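Local coordinates for uncharacterized protein lp_2664 (Lactobacillus plantarum WCFS1, PDB 2PJQ) that is of unknown function but, as a helical HD-domain protein, probably belongs with the metal-dependent phosphohydrolases of that superfamily, at residues 32-37 with 126-131; 40-45 with 54-59; 136-141 with 203-208. All coordinates share one frame; numbering follows the deposited sequence.

Contact 1 of 3, residues 32-37 with 126-131; sequences RDHLQR and DADRLD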
loop_
_atom_site.group_PDB
_atom_site.type_symbol
_atom_site.label_atom_id
_atom_site.label_comp_id
_atom_site.label_asym_id
_atom_site.label_seq_id
_atom_site.Cartn_x
_atom_site.Cartn_y
_atom_site.Cartn_z
ATOM N N ARG B 32 -2.315 -10.683 -12.484
ATOM C CA ARG B 32 -3.423 -11.567 -12.801
ATOM C C ARG B 32 -4.728 -11.442 -12.008
ATOM O O ARG B 32 -5.795 -11.613 -12.588
ATOM C CB ARG B 32 -2.906 -13.012 -12.821
ATOM C CG ARG B 32 -2.043 -13.287 -14.068
ATOM C CD ARG B 32 -0.865 -14.220 -13.795
ATOM N NE ARG B 32 -0.884 -15.458 -14.580
ATOM C CZ ARG B 32 -1.857 -16.373 -14.540
ATOM N NH1 ARG B 32 -2.928 -16.210 -13.756
ATOM N NH2 ARG B 32 -1.742 -17.474 -15.273
ATOM N N ASP B 33 -4.675 -11.139 -10.710
ATOM C CA ASP B 33 -5.917 -10.993 -9.938
ATOM C C ASP B 33 -6.706 -9.774 -10.441
ATOM O O ASP B 33 -7.909 -9.871 -10.737
ATOM C CB ASP B 33 -5.601 -10.857 -8.445
ATOM C CG ASP B 33 -5.025 -12.141 -7.850
ATOM O OD1 ASP B 33 -5.741 -13.156 -7.850
ATOM O OD2 ASP B 33 -3.858 -12.143 -7.382
ATOM N N HIS B 34 -6.015 -8.636 -10.533
ATOM C CA HIS B 34 -6.588 -7.383 -11.037
ATOM C C HIS B 34 -7.285 -7.706 -12.353
ATOM O O HIS B 34 -8.491 -7.537 -12.488
ATOM C CB HIS B 34 -5.468 -6.361 -11.279
ATOM C CG HIS B 34 -5.875 -5.160 -12.095
ATOM N ND1 HIS B 34 -6.767 -4.210 -11.644
ATOM C CD2 HIS B 34 -5.440 -4.720 -13.305
ATOM C CE1 HIS B 34 -6.858 -3.240 -12.537
ATOM N NE2 HIS B 34 -6.061 -3.525 -13.552
ATOM N N LEU B 35 -6.504 -8.204 -13.303
ATOM C CA LEU B 35 -7.001 -8.581 -14.623
ATOM C C LEU B 35 -8.236 -9.465 -14.606
ATOM O O LEU B 35 -9.142 -9.280 -15.413
ATOM C CB LEU B 35 -5.899 -9.292 -15.399
ATOM C CG LEU B 35 -4.725 -8.384 -15.726
ATOM C CD1 LEU B 35 -3.610 -9.216 -16.357
ATOM C CD2 LEU B 35 -5.196 -7.250 -16.641
ATOM N N GLN B 36 -8.260 -10.427 -13.691
ATOM C CA GLN B 36 -9.385 -11.344 -13.589
ATOM C C GLN B 36 -10.581 -10.661 -12.978
ATOM O O GLN B 36 -11.705 -10.888 -13.418
ATOM C CB GLN B 36 -9.029 -12.572 -12.752
ATOM C CG GLN B 36 -7.896 -13.383 -13.306
ATOM C CD GLN B 36 -8.047 -14.851 -12.989
ATOM O OE1 GLN B 36 -8.960 -15.509 -13.492
ATOM N NE2 GLN B 36 -7.157 -15.378 -12.143
ATOM N N ARG B 37 -10.346 -9.840 -11.953
ATOM C CA ARG B 37 -11.447 -9.121 -11.318
ATOM C C ARG B 37 -12.124 -8.190 -12.332
ATOM O O ARG B 37 -13.358 -8.162 -12.453
ATOM C CB ARG B 37 -10.949 -8.290 -10.143
ATOM C CG ARG B 37 -10.911 -9.017 -8.820
ATOM C CD ARG B 37 -10.764 -8.009 -7.711
ATOM N NE ARG B 37 -9.527 -7.260 -7.841
ATOM C CZ ARG B 37 -8.338 -7.789 -7.608
ATOM N NH1 ARG B 37 -8.265 -9.057 -7.236
ATOM N NH2 ARG B 37 -7.232 -7.061 -7.752
ATOM N N ASP B 126 -15.704 1.478 -16.721
ATOM C CA ASP B 126 -16.414 1.274 -15.464
ATOM C C ASP B 126 -15.874 0.064 -14.725
ATOM O O ASP B 126 -15.788 0.051 -13.503
ATOM C CB ASP B 126 -17.902 1.089 -15.723
ATOM C CG ASP B 126 -18.594 2.391 -16.033
ATOM O OD1 ASP B 126 -17.993 3.457 -15.764
ATOM O OD2 ASP B 126 -19.741 2.349 -16.525
ATOM N N ALA B 127 -15.503 -0.963 -15.471
ATOM C CA ALA B 127 -14.972 -2.162 -14.856
ATOM C C ALA B 127 -13.613 -1.873 -14.235
ATOM O O ALA B 127 -13.349 -2.233 -13.083
ATOM C CB ALA B 127 -14.849 -3.254 -15.889
ATOM N N ASP B 128 -12.755 -1.203 -14.996
ATOM C CA ASP B 128 -11.418 -0.900 -14.517
ATOM C C ASP B 128 -11.435 -0.011 -13.277
ATOM O O ASP B 128 -10.748 -0.291 -12.298
ATOM C CB ASP B 128 -10.602 -0.236 -15.623
ATOM C CG ASP B 128 -9.122 -0.467 -15.458
ATOM O OD1 ASP B 128 -8.698 -1.635 -15.586
ATOM O OD2 ASP B 128 -8.380 0.504 -15.196
ATOM N N ARG B 129 -12.212 1.064 -13.317
ATOM C CA ARG B 129 -12.285 1.972 -12.176
ATOM C C ARG B 129 -12.928 1.294 -10.992
ATOM O O ARG B 129 -12.500 1.481 -9.852
ATOM C CB ARG B 129 -13.063 3.235 -12.543
ATOM C CG ARG B 129 -12.272 4.148 -13.463
ATOM C CD ARG B 129 -13.111 5.245 -14.085
ATOM N NE ARG B 129 -12.319 5.978 -15.062
ATOM C CZ ARG B 129 -12.746 7.035 -15.744
ATOM N NH1 ARG B 129 -13.978 7.504 -15.557
ATOM N NH2 ARG B 129 -11.934 7.623 -16.619
ATOM N N LEU B 130 -13.946 0.487 -11.267
ATOM C CA LEU B 130 -14.653 -0.220 -10.207
ATOM C C LEU B 130 -13.725 -1.026 -9.314
ATOM O O LEU B 130 -14.085 -1.357 -8.196
ATOM C CB LEU B 130 -15.720 -1.133 -10.804
ATOM C CG LEU B 130 -17.087 -0.469 -10.894
ATOM C CD1 LEU B 130 -18.054 -1.438 -11.478
ATOM C CD2 LEU B 130 -17.552 -0.046 -9.501
ATOM N N ASP B 131 -12.533 -1.329 -9.829
ATOM C CA ASP B 131 -11.524 -2.088 -9.103
ATOM C C ASP B 131 -10.430 -1.178 -8.564
ATOM O O ASP B 131 -9.384 -1.653 -8.134
ATOM C CB ASP B 131 -10.884 -3.125 -10.012
ATOM C CG ASP B 131 -10.222 -4.245 -9.229
ATOM O OD1 ASP B 131 -10.950 -4.973 -8.502
ATOM O OD2 ASP B 131 -8.980 -4.402 -9.321
#

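Contact 2 of 3, residues 40-45 with 54-59; sequences RLARRL and NLTLAA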
loop_
_atom_site.group_PDB
_atom_site.type_symbol
_atom_site.label_atom_id
_atom_site.label_comp_id
_atom_site.label_asym_id
_atom_site.label_seq_id
_atom_site.Cartn_x
_atom_site.Cartn_y
_atom_site.Cartn_z
ATOM N N ARG B 40 -14.037 -10.398 -14.987
ATOM C CA ARG B 40 -15.297 -10.844 -14.417
ATOM C C ARG B 40 -16.313 -9.711 -14.225
ATOM O O ARG B 40 -17.518 -9.936 -14.301
ATOM C CB ARG B 40 -15.002 -11.576 -13.107
ATOM C CG ARG B 40 -15.960 -11.329 -11.960
ATOM C CD ARG B 40 -15.459 -12.095 -10.745
ATOM N NE ARG B 40 -14.062 -11.778 -10.454
ATOM C CZ ARG B 40 -13.331 -12.369 -9.513
ATOM N NH1 ARG B 40 -13.859 -13.323 -8.749
ATOM N NH2 ARG B 40 -12.067 -12.007 -9.336
ATOM N N LEU B 41 -15.822 -8.497 -13.986
ATOM C CA LEU B 41 -16.687 -7.318 -13.821
ATOM C C LEU B 41 -17.185 -6.849 -15.190
ATOM O O LEU B 41 -18.356 -6.504 -15.355
ATOM C CB LEU B 41 -15.917 -6.165 -13.161
ATOM C CG LEU B 41 -15.702 -6.110 -11.646
ATOM C CD1 LEU B 41 -14.573 -5.140 -11.343
ATOM C CD2 LEU B 41 -16.986 -5.678 -10.946
ATOM N N ALA B 42 -16.276 -6.830 -16.164
ATOM C CA ALA B 42 -16.594 -6.406 -17.518
ATOM C C ALA B 42 -17.709 -7.269 -18.062
ATOM O O ALA B 42 -18.659 -6.771 -18.662
ATOM C CB ALA B 42 -15.366 -6.530 -18.406
ATOM N N ARG B 43 -17.592 -8.574 -17.831
ATOM C CA ARG B 43 -18.571 -9.525 -18.327
ATOM C C ARG B 43 -19.956 -9.280 -17.751
ATOM O O ARG B 43 -20.927 -9.240 -18.488
ATOM C CB ARG B 43 -18.100 -10.947 -18.042
ATOM C CG ARG B 43 -18.961 -12.042 -18.666
ATOM C CD ARG B 43 -18.497 -13.416 -18.175
ATOM N NE ARG B 43 -17.180 -13.770 -18.692
ATOM C CZ ARG B 43 -16.969 -14.194 -19.936
ATOM N NH1 ARG B 43 -17.994 -14.319 -20.773
ATOM N NH2 ARG B 43 -15.735 -14.474 -20.355
ATOM N N ARG B 44 -20.072 -9.100 -16.445
ATOM C CA ARG B 44 -21.397 -8.853 -15.903
ATOM C C ARG B 44 -21.978 -7.555 -16.472
ATOM O O ARG B 44 -23.106 -7.527 -16.967
ATOM C CB ARG B 44 -21.380 -8.761 -14.378
ATOM C CG ARG B 44 -22.773 -8.492 -13.849
ATOM C CD ARG B 44 -22.817 -7.963 -12.445
ATOM N NE ARG B 44 -24.146 -7.417 -12.195
ATOM C CZ ARG B 44 -24.515 -6.788 -11.081
ATOM N NH1 ARG B 44 -23.656 -6.616 -10.085
ATOM N NH2 ARG B 44 -25.749 -6.318 -10.968
ATOM N N LEU B 45 -21.191 -6.487 -16.392
ATOM C CA LEU B 45 -21.598 -5.169 -16.875
ATOM C C LEU B 45 -21.966 -5.165 -18.353
ATOM O O LEU B 45 -22.948 -4.543 -18.743
ATOM C CB LEU B 45 -20.475 -4.151 -16.624
ATOM C CG LEU B 45 -20.626 -3.002 -15.609
ATOM C CD1 LEU B 45 -21.315 -3.440 -14.311
ATOM C CD2 LEU B 45 -19.226 -2.464 -15.319
ATOM N N ASN B 54 -17.157 -10.053 -26.603
ATOM C CA ASN B 54 -15.768 -10.233 -27.045
ATOM C C ASN B 54 -14.911 -8.998 -27.297
ATOM O O ASN B 54 -13.702 -9.055 -27.119
ATOM C CB ASN B 54 -15.727 -11.115 -28.288
ATOM C CG ASN B 54 -16.202 -12.514 -28.008
ATOM O OD1 ASN B 54 -16.813 -12.774 -26.964
ATOM N ND2 ASN B 54 -15.943 -13.429 -28.939
ATOM N N LEU B 55 -15.501 -7.894 -27.732
ATOM C CA LEU B 55 -14.703 -6.700 -27.959
ATOM C C LEU B 55 -14.365 -6.175 -26.574
ATOM O O LEU B 55 -13.219 -5.804 -26.298
ATOM C CB LEU B 55 -15.511 -5.636 -28.705
ATOM C CG LEU B 55 -14.828 -4.442 -29.390
ATOM C CD1 LEU B 55 -15.852 -3.330 -29.562
ATOM C CD2 LEU B 55 -13.654 -3.932 -28.589
ATOM N N THR B 56 -15.386 -6.146 -25.713
ATOM C CA THR B 56 -15.267 -5.650 -24.345
ATOM C C THR B 56 -14.148 -6.315 -23.554
ATOM O O THR B 56 -13.212 -5.653 -23.116
ATOM C CB THR B 56 -16.595 -5.850 -23.559
ATOM O OG1 THR B 56 -17.645 -5.119 -24.196
ATOM C CG2 THR B 56 -16.476 -5.331 -22.140
ATOM N N LEU B 57 -14.244 -7.626 -23.370
ATOM C CA LEU B 57 -13.242 -8.329 -22.585
ATOM C C LEU B 57 -11.884 -8.148 -23.210
ATOM O O LEU B 57 -10.904 -7.916 -22.503
ATOM C CB LEU B 57 -13.571 -9.817 -22.478
ATOM C CG LEU B 57 -14.989 -10.103 -22.006
ATOM C CD1 LEU B 57 -15.160 -11.590 -21.805
ATOM C CD2 LEU B 57 -15.259 -9.338 -20.717
ATOM N N ALA B 58 -11.836 -8.257 -24.535
ATOM C CA ALA B 58 -10.592 -8.105 -25.272
ATOM C C ALA B 58 -9.950 -6.803 -24.819
ATOM O O ALA B 58 -8.824 -6.806 -24.305
ATOM C CB ALA B 58 -10.867 -8.075 -26.752
ATOM N N ALA B 59 -10.678 -5.696 -24.968
ATOM C CA ALA B 59 -10.156 -4.402 -24.563
ATOM C C ALA B 59 -9.927 -4.386 -23.069
ATOM O O ALA B 59 -9.059 -3.670 -22.584
ATOM C CB ALA B 59 -11.114 -3.276 -24.961
#

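Contact 3 of 3, residues 136-141 with 203-208; sequences IGIARA and TAVMHE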
loop_
_atom_site.group_PDB
_atom_site.type_symbol
_atom_site.label_atom_id
_atom_site.label_comp_id
_atom_site.label_asym_id
_atom_site.label_seq_id
_atom_site.Cartn_x
_atom_site.Cartn_y
_atom_site.Cartn_z
ATOM N N ILE B 136 -10.353 -2.612 -1.958
ATOM C CA ILE B 136 -9.390 -3.053 -2.949
ATOM C C ILE B 136 -8.629 -1.881 -3.559
ATOM O O ILE B 136 -7.410 -1.942 -3.723
ATOM C CB ILE B 136 -10.067 -3.874 -4.031
ATOM C CG1 ILE B 136 -10.238 -5.316 -3.518
ATOM C CG2 ILE B 136 -9.263 -3.795 -5.313
ATOM C CD1 ILE B 136 -10.970 -6.264 -4.462
ATOM N N GLY B 137 -9.345 -0.812 -3.886
ATOM C CA GLY B 137 -8.690 0.368 -4.422
ATOM C C GLY B 137 -7.691 0.891 -3.402
ATOM O O GLY B 137 -6.553 1.192 -3.739
ATOM N N ILE B 138 -8.105 1.009 -2.145
ATOM C CA ILE B 138 -7.187 1.477 -1.106
ATOM C C ILE B 138 -5.893 0.656 -1.175
ATOM O O ILE B 138 -4.799 1.197 -1.351
ATOM C CB ILE B 138 -7.782 1.292 0.296
ATOM C CG1 ILE B 138 -9.029 2.173 0.456
ATOM C CG2 ILE B 138 -6.724 1.603 1.345
ATOM C CD1 ILE B 138 -9.806 1.921 1.736
ATOM N N ALA B 139 -6.040 -0.660 -1.048
ATOM C CA ALA B 139 -4.900 -1.564 -1.096
ATOM C C ALA B 139 -4.026 -1.309 -2.307
ATOM O O ALA B 139 -2.841 -0.983 -2.162
ATOM C CB ALA B 139 -5.375 -2.998 -1.102
ATOM N N ARG B 140 -4.614 -1.453 -3.492
ATOM C CA ARG B 140 -3.887 -1.259 -4.740
ATOM C C ARG B 140 -3.262 0.118 -4.879
ATOM O O ARG B 140 -2.156 0.261 -5.397
ATOM C CB ARG B 140 -4.799 -1.488 -5.930
ATOM C CG ARG B 140 -5.273 -2.899 -6.102
ATOM C CD ARG B 140 -6.096 -2.907 -7.344
ATOM N NE ARG B 140 -5.252 -2.427 -8.419
ATOM C CZ ARG B 140 -5.681 -1.774 -9.485
ATOM N NH1 ARG B 140 -6.976 -1.512 -9.631
ATOM N NH2 ARG B 140 -4.798 -1.379 -10.398
ATOM N N ALA B 141 -3.992 1.132 -4.440
ATOM C CA ALA B 141 -3.515 2.497 -4.491
ATOM C C ALA B 141 -2.177 2.571 -3.766
ATOM O O ALA B 141 -1.145 2.792 -4.384
ATOM C CB ALA B 141 -4.515 3.419 -3.831
ATOM N N THR B 203 -17.337 3.687 -1.680
ATOM C CA THR B 203 -16.768 5.008 -1.430
ATOM C C THR B 203 -16.645 5.282 0.069
ATOM O O THR B 203 -15.699 5.924 0.528
ATOM C CB THR B 203 -17.650 6.098 -2.072
ATOM O OG1 THR B 203 -17.957 5.708 -3.409
ATOM C CG2 THR B 203 -16.925 7.454 -2.128
ATOM N N ALA B 204 -17.610 4.781 0.829
ATOM C CA ALA B 204 -17.636 4.985 2.261
ATOM C C ALA B 204 -16.344 4.540 2.935
ATOM O O ALA B 204 -15.876 5.169 3.883
ATOM C CB ALA B 204 -18.813 4.250 2.847
ATOM N N VAL B 205 -15.772 3.453 2.433
ATOM C CA VAL B 205 -14.540 2.875 2.967
ATOM C C VAL B 205 -13.323 3.728 2.668
ATOM O O VAL B 205 -12.459 3.917 3.506
ATOM C CB VAL B 205 -14.281 1.489 2.350
ATOM C CG1 VAL B 205 -13.357 0.694 3.259
ATOM C CG2 VAL B 205 -15.616 0.762 2.097
HETATM N N MSE B 206 -13.245 4.214 1.442
HETATM C CA MSE B 206 -12.130 5.037 1.050
HETATM C C MSE B 206 -12.167 6.291 1.896
HETATM O O MSE B 206 -11.128 6.724 2.397
HETATM C CB MSE B 206 -12.218 5.391 -0.431
HETATM C CG MSE B 206 -12.179 4.206 -1.379
HETATM SE SE MSE B 206 -12.237 4.814 -3.227
HETATM C CE MSE B 206 -10.362 4.696 -3.650
ATOM N N HIS B 207 -13.359 6.871 2.066
ATOM C CA HIS B 207 -13.493 8.082 2.886
ATOM C C HIS B 207 -13.131 7.857 4.353
ATOM O O HIS B 207 -12.563 8.738 4.982
ATOM C CB HIS B 207 -14.899 8.683 2.791
ATOM C CG HIS B 207 -15.055 9.655 1.669
ATOM N ND1 HIS B 207 -15.563 9.293 0.440
ATOM C CD2 HIS B 207 -14.685 10.950 1.555
ATOM C CE1 HIS B 207 -15.491 10.323 -0.385
ATOM N NE2 HIS B 207 -14.960 11.342 0.265
ATOM N N GLU B 208 -13.464 6.693 4.900
ATOM C CA GLU B 208 -13.101 6.390 6.282
ATOM C C GLU B 208 -11.576 6.264 6.401
ATOM O O GLU B 208 -10.984 6.592 7.437
ATOM C CB GLU B 208 -13.767 5.090 6.744
ATOM C CG GLU B 208 -15.150 5.309 7.364
ATOM C CD GLU B 208 -16.068 4.116 7.174
ATOM O OE1 GLU B 208 -15.709 3.016 7.654
ATOM O OE2 GLU B 208 -17.143 4.280 6.540
#

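Contact 1 of 3, residues 32-37 with 126-131
Asp131 draws together two side chains of helix 32-49, His34 and Arg37: OD1 serves Arg37, while OD2 takes His34 and, weakly, Arg37 as well. OD1 of Asp131 takes the NE hydrogen of Arg37 at 2.8 Å, on the syn side of the carboxylate and almost exactly in the guanidinium plane. The same NE gives a second, weak bond to OD2 of Asp131 at 3.3 Å. This salt bridge therefore runs through the NE edge, with guanidinium and carboxylate nearly coplanar, and the bend of the Arg37 chain at CG-CD (chi3 -61°) is what turns NE to the acid. Asp33 O lies over one guanidinium face, offset toward its rim. OD2 of Asp131 also accepts from ND1 of His34 at 3.2 Å; this fairly straight bond stays close to the ring plane but arrives on the anti side, tilted out of the carboxylate plane. It fixes the rotation of the imidazole and presents NE2 to the other side. There NE2 has a weak hydrogen bond to Asp64 OD2, while OD1 of Asp128 stands 3.8 Å from NE2 of His34, too far to bond. His34, His63, Asp64 and Asp128 converge in what fits the H...HD...D signature of HD domains, which binds metal in relatives; no metal is bound to them here. Asp131 would then act from the second shell, orienting His34. Further along, both Asp126 oxygens accept backbone N-H groups, from Asn191 and Thr192, and Asp131 O accepts from Arg140 NH1. Asp220 of the second subunit packs against Arg37 and Asp131.

Contact 2 of 3, residues 40-45 with 54-59
Ala42 comes first, where helix 32-49 meets the next helix of the chain at Leu57 and Thr56. Its methyl points toward helix 53-62, and with so short a side chain the backbones come near: the CA atoms of Ala42 and Leu57 are 6.4 Å apart. CB of Ala42 is met by CD2 of Leu57 at 3.6 Å and, more loosely, by CG2 of Thr56 at 4.1 Å. CD2 of Leu57 thus lies against the helix surface and also borders the backbone N of Arg43. Thr56 can offer its methyl because CG2 stands anti to its own backbone N, while OG1 turns back to bond Asn52 O one helical turn earlier; its polar end is thereby used by the residue just ahead of helix 53-62. Arg43, next in sequence, reaches over Leu57. The chain runs extended through CB and CG and then bends at chi3 (-69°), laying the guanidinium across the leucine so that CD1 of Leu57 sits under one face, off-centre toward NH2. The two Leu57 branches are thus divided, CD2 to the alanine and CD1 to the arginine. Between these short segments the axes approach to 9.4 Å and run antiparallel at 157°, the packing of a helical hairpin joined by a brief turn. Farther along, Leu45 leans on Asp126 of helix 119-130 and on Thr194 of helix 193-198. Thr56 faces Val123 and Glu120, so helix 119-130 lies against both arms of the hairpin, while Leu55 and Ala59 rest on Ile101 of helix 92-102.

Contact 3 of 3, residues 136-141 with 203-208
Ile138 carries this contact, set against the backbone and side chains of Val205 and Met206 at the start of helix 204-219. Its CG1 branch is held anti to its carbonyl carbon and continues extended to CD1 (chi2 172°), which pushes the terminal methyl across to the other helix end-on. There CD1 of Ile138 lies against main chain as much as side chain: Met206 CA is 3.9 Å from it and Val205 O 3.8 Å. CG1 of Val205 comes up beside the same CD1 at 4.1 Å. Met206, a selenomethionine in this crystal, takes the other flank. The two side chains, Ile138 and Met206, lie antiparallel alongside each other, touching where CG1 of Ile138 passes CG of Met206 at 4.2 Å. Beyond CG the methionine chain turns at chi3 (100°), bringing CE toward Gly137, whose CA lies 4.7 Å from CE of Met206. With no side chain at Gly137, the methionine end can lie close to that helix. The contact between the two segments is apolar; at the start of 203-208 His207 ND1 makes a weak bond to Thr203 O. His207 also stacks on Phe184. Around the pair, helix 175-183 contributes Phe179, against both Ile138 and Met206, and Leu183, against Met206 and Ala141; Ile133 also touches Met206. The second subunit brings Phe209 to Ile138, Gln212 to Val205 and Phe213 to Ile136, and its Glu216 accepts a hydrogen bond from Ile136 N, so helices 134-148 and 204-219 both lie at the dimer interface.

Helix 32-49 serves both contact 1 and contact 2, whose centres are 10 Å apart; Ala127 bridges them, its O 3.6 Å from CD1 of Leu41. Contact 1 holds two members of the presumed metal site, and the second helix of contact 2 runs directly into the His-Asp pair that supplies two more. Contact 3 lies on the other flank, about 14 Å from contact 1 between centres, but its first helix reaches the second shell of the presumed site: NH1 of Arg140 forms a salt bridge with OD2 of Asp131 at 3.5 Å. Contacts 2 and 3 do not touch, with centres about 23 Å apart. All three lie within reach of the second subunit.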